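Local coordinates for Hit-like protein involved in cell-cycle regulation (Bartonella henselae, PDB 3LB5) that probably binds nucleotides and may hydrolyse nucleoside phosphoramidates, as related histidine triad proteins do, and is thought to act in cell-cycle regulation, at residues Asn30-Leu35 / Val121-Phe126; Val45-Asp50 / Ile68-Ser73. All coordinates share one frame; numbering follows the deposited sequence.

Contact 1: Asn30-Leu35 / Val121-Phe126; sequences NIFAKL and VYHLHF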
loop_
_atom_site.group_PDB
_atom_site.type_symbol
_atom_site.label_atom_id
_atom_site.label_comp_id
_atom_site.label_asym_id
_atom_site.label_seq_id
_atom_site.Cartn_x
_atom_site.Cartn_y
_atom_site.Cartn_z
ATOM N N ASN B 30 -15.594 -9.893 12.252
ATOM C CA ASN B 30 -14.475 -10.229 11.367
ATOM C C ASN B 30 -13.242 -10.574 12.181
ATOM O O ASN B 30 -13.070 -10.072 13.283
ATOM C CB ASN B 30 -14.199 -9.137 10.301
ATOM C CG ASN B 30 -13.318 -8.007 10.813
ATOM O OD1 ASN B 30 -12.138 -8.204 11.048
ATOM N ND2 ASN B 30 -13.884 -6.803 10.936
ATOM N N ILE B 31 -12.404 -11.466 11.655
ATOM C CA ILE B 31 -11.334 -12.033 12.487
ATOM C C ILE B 31 -10.308 -11.015 13.027
ATOM O O ILE B 31 -9.767 -11.199 14.119
ATOM C CB ILE B 31 -10.646 -13.265 11.818
ATOM C CG1 ILE B 31 -9.978 -12.890 10.481
ATOM C CG2 ILE B 31 -11.653 -14.411 11.648
ATOM C CD1 ILE B 31 -9.291 -14.126 9.757
ATOM N N PHE B 32 -10.059 -9.930 12.294
ATOM C CA PHE B 32 -9.176 -8.881 12.804
ATOM C C PHE B 32 -9.816 -8.027 13.905
ATOM O O PHE B 32 -9.124 -7.645 14.834
ATOM C CB PHE B 32 -8.627 -7.970 11.690
ATOM C CG PHE B 32 -7.698 -8.677 10.707
ATOM C CD1 PHE B 32 -7.207 -9.974 10.956
ATOM C CD2 PHE B 32 -7.309 -8.037 9.540
ATOM C CE1 PHE B 32 -6.384 -10.628 10.029
ATOM C CE2 PHE B 32 -6.464 -8.689 8.616
ATOM C CZ PHE B 32 -6.012 -9.984 8.869
ATOM N N ALA B 33 -11.100 -7.697 13.796
ATOM C CA ALA B 33 -11.808 -7.060 14.925
ATOM C C ALA B 33 -11.755 -7.954 16.187
ATOM O O ALA B 33 -11.606 -7.468 17.315
ATOM C CB ALA B 33 -13.248 -6.807 14.555
ATOM N N LYS B 34 -11.899 -9.257 15.976
ATOM C CA LYS B 34 -11.814 -10.240 17.081
ATOM C C LYS B 34 -10.407 -10.267 17.689
ATOM O O LYS B 34 -10.277 -10.319 18.895
ATOM C CB LYS B 34 -12.247 -11.640 16.621
ATOM C CG LYS B 34 -13.724 -11.767 16.360
ATOM C CD LYS B 34 -14.122 -13.253 16.161
ATOM C CE LYS B 34 -15.400 -13.605 16.881
ATOM N NZ LYS B 34 -15.251 -13.563 18.375
ATOM N N LEU B 35 -9.364 -10.206 16.854
ATOM C CA LEU B 35 -7.962 -10.097 17.313
ATOM C C LEU B 35 -7.769 -8.844 18.192
ATOM O O LEU B 35 -7.218 -8.919 19.298
ATOM C CB LEU B 35 -7.028 -10.023 16.077
ATOM C CG LEU B 35 -5.490 -9.948 16.190
ATOM C CD1 LEU B 35 -4.842 -10.389 14.858
ATOM C CD2 LEU B 35 -5.002 -8.550 16.576
ATOM N N VAL B 121 -10.187 -10.365 4.462
ATOM C CA VAL B 121 -10.762 -10.002 5.773
ATOM C C VAL B 121 -11.129 -8.539 5.670
ATOM O O VAL B 121 -10.300 -7.734 5.275
ATOM C CB VAL B 121 -9.751 -10.201 6.935
ATOM C CG1 VAL B 121 -10.372 -9.741 8.278
ATOM C CG2 VAL B 121 -9.286 -11.639 6.976
ATOM N N TYR B 122 -12.380 -8.214 5.994
ATOM C CA TYR B 122 -12.929 -6.876 5.784
ATOM C C TYR B 122 -12.674 -5.925 6.944
ATOM O O TYR B 122 -13.582 -5.305 7.488
ATOM C CB TYR B 122 -14.398 -6.962 5.381
ATOM C CG TYR B 122 -14.493 -7.533 3.996
ATOM C CD1 TYR B 122 -14.268 -6.730 2.886
ATOM C CD2 TYR B 122 -14.728 -8.887 3.796
ATOM C CE1 TYR B 122 -14.287 -7.254 1.606
ATOM C CE2 TYR B 122 -14.771 -9.424 2.501
ATOM C CZ TYR B 122 -14.547 -8.586 1.420
ATOM O OH TYR B 122 -14.611 -9.080 0.140
ATOM N N HIS B 123 -11.396 -5.868 7.317
ATOM C CA HIS B 123 -10.843 -4.850 8.192
ATOM C C HIS B 123 -9.574 -4.279 7.509
ATOM O O HIS B 123 -8.821 -5.025 6.873
ATOM C CB HIS B 123 -10.489 -5.487 9.540
ATOM C CG HIS B 123 -9.986 -4.506 10.547
ATOM N ND1 HIS B 123 -10.823 -3.878 11.443
ATOM C CD2 HIS B 123 -8.743 -4.019 10.778
ATOM C CE1 HIS B 123 -10.114 -3.044 12.191
ATOM N NE2 HIS B 123 -8.846 -3.124 11.821
ATOM N N LEU B 124 -9.343 -2.970 7.609
ATOM C CA LEU B 124 -8.174 -2.347 6.952
ATOM C C LEU B 124 -6.874 -3.049 7.358
ATOM O O LEU B 124 -6.573 -3.146 8.521
ATOM C CB LEU B 124 -8.083 -0.834 7.256
ATOM C CG LEU B 124 -6.906 -0.036 6.640
ATOM C CD1 LEU B 124 -6.802 -0.179 5.104
ATOM C CD2 LEU B 124 -6.995 1.432 7.045
ATOM N N HIS B 125 -6.148 -3.601 6.396
ATOM C CA HIS B 125 -4.823 -4.127 6.674
ATOM C C HIS B 125 -3.864 -3.888 5.519
ATOM O O HIS B 125 -4.248 -4.034 4.354
ATOM C CB HIS B 125 -4.862 -5.618 7.045
ATOM C CG HIS B 125 -5.468 -6.507 5.993
ATOM N ND1 HIS B 125 -6.809 -6.474 5.679
ATOM C CD2 HIS B 125 -4.926 -7.488 5.225
ATOM C CE1 HIS B 125 -7.067 -7.376 4.740
ATOM N NE2 HIS B 125 -5.944 -8.017 4.457
ATOM N N PHE B 126 -2.617 -3.537 5.851
ATOM C CA PHE B 126 -1.506 -3.501 4.883
ATOM C C PHE B 126 -0.661 -4.771 5.004
ATOM O O PHE B 126 -0.347 -5.223 6.111
ATOM C CB PHE B 126 -0.615 -2.274 5.108
ATOM C CG PHE B 126 -1.232 -0.978 4.649
ATOM C CD1 PHE B 126 -0.737 -0.330 3.529
ATOM C CD2 PHE B 126 -2.286 -0.390 5.360
ATOM C CE1 PHE B 126 -1.310 0.875 3.094
ATOM C CE2 PHE B 126 -2.860 0.826 4.941
ATOM C CZ PHE B 126 -2.363 1.455 3.800
#

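Contact 2: Val45-Asp50 / Ile68-Ser73; sequences VYEDDD and IPKKGS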
loop_
_atom_site.group_PDB
_atom_site.type_symbol
_atom_site.label_atom_id
_atom_site.label_comp_id
_atom_site.label_asym_id
_atom_site.label_seq_id
_atom_site.Cartn_x
_atom_site.Cartn_y
_atom_site.Cartn_z
ATOM N N VAL B 45 4.187 -8.335 16.579
ATOM C CA VAL B 45 5.561 -7.853 16.534
ATOM C C VAL B 45 5.692 -6.412 17.053
ATOM O O VAL B 45 6.746 -6.023 17.531
ATOM C CB VAL B 45 6.199 -8.003 15.122
ATOM C CG1 VAL B 45 6.251 -9.472 14.710
ATOM C CG2 VAL B 45 5.452 -7.213 14.064
ATOM N N TYR B 46 4.621 -5.638 16.971
ATOM C CA TYR B 46 4.653 -4.227 17.353
ATOM C C TYR B 46 3.223 -3.777 17.621
ATOM O O TYR B 46 2.273 -4.293 17.023
ATOM C CB TYR B 46 5.313 -3.364 16.243
ATOM C CG TYR B 46 5.185 -1.852 16.426
ATOM C CD1 TYR B 46 6.008 -1.168 17.311
ATOM C CD2 TYR B 46 4.244 -1.116 15.701
ATOM C CE1 TYR B 46 5.894 0.214 17.494
ATOM C CE2 TYR B 46 4.112 0.274 15.882
ATOM C CZ TYR B 46 4.946 0.926 16.782
ATOM O OH TYR B 46 4.846 2.295 16.974
ATOM N N GLU B 47 3.089 -2.814 18.530
ATOM C CA GLU B 47 1.801 -2.283 18.918
ATOM C C GLU B 47 2.000 -0.895 19.550
ATOM O O GLU B 47 2.949 -0.682 20.283
ATOM C CB GLU B 47 1.155 -3.252 19.918
ATOM C CG GLU B 47 -0.259 -2.915 20.335
ATOM C CD GLU B 47 -0.902 -3.972 21.230
ATOM O OE1 GLU B 47 -1.995 -3.674 21.742
ATOM O OE2 GLU B 47 -0.341 -5.090 21.401
ATOM N N ASP B 48 1.131 0.045 19.207
ATOM C CA ASP B 48 1.025 1.296 19.941
ATOM C C ASP B 48 -0.462 1.573 20.195
ATOM O O ASP B 48 -1.275 0.672 20.053
ATOM C CB ASP B 48 1.765 2.436 19.219
ATOM C CG ASP B 48 1.213 2.750 17.833
ATOM O OD1 ASP B 48 0.011 2.500 17.540
ATOM O OD2 ASP B 48 2.001 3.309 17.020
ATOM N N ASP B 49 -0.819 2.803 20.577
ATOM C CA ASP B 49 -2.221 3.110 20.873
ATOM C C ASP B 49 -3.162 2.922 19.674
ATOM O O ASP B 49 -4.382 2.714 19.850
ATOM C CB ASP B 49 -2.336 4.534 21.403
ATOM C CG ASP B 49 -2.037 4.630 22.906
ATOM O OD1 ASP B 49 -2.323 3.663 23.666
ATOM O OD2 ASP B 49 -1.542 5.697 23.327
ATOM N N ASP B 50 -2.593 2.949 18.466
ATOM C CA ASP B 50 -3.399 3.038 17.256
ATOM C C ASP B 50 -3.301 1.823 16.330
ATOM O O ASP B 50 -4.145 1.647 15.463
ATOM C CB ASP B 50 -3.038 4.304 16.486
ATOM C CG ASP B 50 -3.368 5.570 17.267
ATOM O OD1 ASP B 50 -4.462 5.647 17.819
ATOM O OD2 ASP B 50 -2.528 6.483 17.362
ATOM N N ILE B 68 -2.505 -3.378 11.037
ATOM C CA ILE B 68 -3.919 -2.942 11.093
ATOM C C ILE B 68 -4.112 -1.762 12.038
ATOM O O ILE B 68 -3.425 -1.675 13.067
ATOM C CB ILE B 68 -4.916 -4.090 11.539
ATOM C CG1 ILE B 68 -4.634 -4.576 12.971
ATOM C CG2 ILE B 68 -4.968 -5.250 10.531
ATOM C CD1 ILE B 68 -5.699 -5.641 13.456
ATOM N N PRO B 69 -5.099 -0.886 11.734
ATOM C CA PRO B 69 -5.545 0.057 12.754
ATOM C C PRO B 69 -6.345 -0.680 13.855
ATOM O O PRO B 69 -6.982 -1.699 13.604
ATOM C CB PRO B 69 -6.454 0.999 11.967
ATOM C CG PRO B 69 -7.050 0.085 10.890
ATOM C CD PRO B 69 -5.955 -0.850 10.525
ATOM N N LYS B 70 -6.326 -0.150 15.066
ATOM C CA LYS B 70 -7.168 -0.683 16.118
ATOM C C LYS B 70 -8.579 -0.118 15.910
ATOM O O LYS B 70 -9.580 -0.727 16.337
ATOM C CB LYS B 70 -6.607 -0.271 17.478
ATOM C CG LYS B 70 -5.376 -1.065 17.894
ATOM C CD LYS B 70 -4.915 -0.632 19.281
ATOM C CE LYS B 70 -3.887 -1.622 19.843
ATOM N NZ LYS B 70 -3.304 -1.197 21.147
ATOM N N LYS B 71 -8.658 1.055 15.281
ATOM C CA LYS B 71 -9.960 1.615 14.958
ATOM C C LYS B 71 -10.508 0.969 13.690
ATOM O O LYS B 71 -9.838 0.964 12.662
ATOM C CB LYS B 71 -9.926 3.140 14.852
ATOM C CG LYS B 71 -11.312 3.782 14.555
ATOM C CD LYS B 71 -11.217 5.315 14.499
ATOM C CE LYS B 71 -12.592 5.953 14.531
ATOM N NZ LYS B 71 -13.363 5.657 13.269
ATOM N N GLY B 72 -11.732 0.441 13.787
ATOM C CA GLY B 72 -12.351 -0.331 12.715
ATOM C C GLY B 72 -12.750 0.450 11.462
ATOM O O GLY B 72 -13.353 1.514 11.542
ATOM N N SER B 73 -12.366 -0.068 10.299
ATOM C CA SER B 73 -12.999 0.303 9.030
ATOM C C SER B 73 -12.878 -0.920 8.143
ATOM O O SER B 73 -12.003 -1.759 8.367
ATOM C CB SER B 73 -12.357 1.548 8.376
ATOM O OG SER B 73 -11.020 1.327 7.978
HETATM O O HOH W 1 -5.059 1.365 22.069
HETATM O O HOH W 2 -6.557 2.898 14.774
#

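Contact 1: Asn30-Leu35 / Val121-Phe126
Phe32, on the first turn of helix 31-36, is met on two sides by the loop 121-126. Val121 lies over one face of its ring, with Val121 CG1 3.9 Å from the Phe32 centroid and only 17° off the normal, a CH-pi contact. The far edge of the same ring is driven into a face of His125: the planes stand at 86°, the edge-to-face arrangement, and Phe32 CE2 comes to 3.6 Å from His125 CG. His123 approaches the stem of the phenylalanine instead, His123 CB lying 3.8 Å from Phe32 CB. Beside this aromatic cluster, Ile31 crosses Val121 at about a right angle, CD1 reaching the second methyl, CG2.

Asn30 brings the polar side chain. As N-cap it accepts from the amide of Ala33, with Asn30 OD1 3.0 Å from Ala33 N and the donor well above the carbonyl plane; chi1 of 84° folds the amide back over the helix start. Asn30 OD1 also abuts His123 CB at 3.5 Å, while ND2 bonds to Asp27 O.

The imidazole of His125 is fixed in rotation by its own segment, since His125 ND1 donates to His123 O at 2.8 Å, almost in the ring plane. His123, His125 and His127 fit the HxHxH pattern of the family, and the ring of His127 meets that of His125. His123 ND1 is hydrogen-bonded to Tyr26 OH. The helix thereby packs against the loop leading into strand 126-131, with Phe32 also touching Leu66 and Ile68 of strand 65-69 and Phe54 of strand 51-55.

Contact 2: Val45-Asp50 / Ile68-Ser73
Lys70 reaches along the turn 48-50 and makes nearly all of this contact, gripping it by both backbone and side chain. At the close-fitting end its amide donates to Asp50 O, 2.9 Å from Lys70 N, and the same carbonyl receives a CA-H...O contact from Pro69. From there the extended chain of Lys70 runs past Asp49, Lys70 CD lying 3.4 Å from Asp49 O, and ends at two protein acceptors, with a water as a third. Lys70 NZ forms a salt bridge with Glu47 OE1 at 2.9 Å, on the lone pair turned away from OE2. It also donates to Asp48 O, 3.0 Å from Lys70 NZ. With CG anti to the backbone N (chi1 -175°), the extended Glu47 chain carries its carboxylate out to the ammonium group, and OE2 pairs with Arg44.

The outer side is wetter. One water joins Asp49 O to Lys70 NZ, and another joins Asp50 O to Lys71 N, while the side chains of Asp49 and Asp50 start out away from segment 68-73. Asp48 OD1 closes an Asx turn by accepting from Asp50 N at 2.8 Å.

The lysine thus ties the turn between strands 44-47 and 51-55 to the end of strand 65-69, its side chain touching Ile52 of strand 51-55, with helix 81-101 against Pro69.

Overall arrangement
The two contacts, with centres about 10 Å apart, share the edge where loop 121-126 runs beside segment 68-73. His123 NE2 lies 2.9 Å from Pro69 O and Leu124 N lies 3.0 Å from Ser73 O, both probable hydrogen bonds, so the histidine loop of contact 1 is laced to segment 68-73 of contact 2. Along the sequence, contact 2 is nested within the loop that contact 1 closes. Their relation to the pocket differs: the Phe32 side chain is about 4 Å from a bound unidentified ligand, whereas that of Ile68 is about 8 Å from it. Contact 1 thus lies beside the ligand, in what is probably the nucleotide site of a HIT fold, and contact 2, at the ends of strands, is farther off.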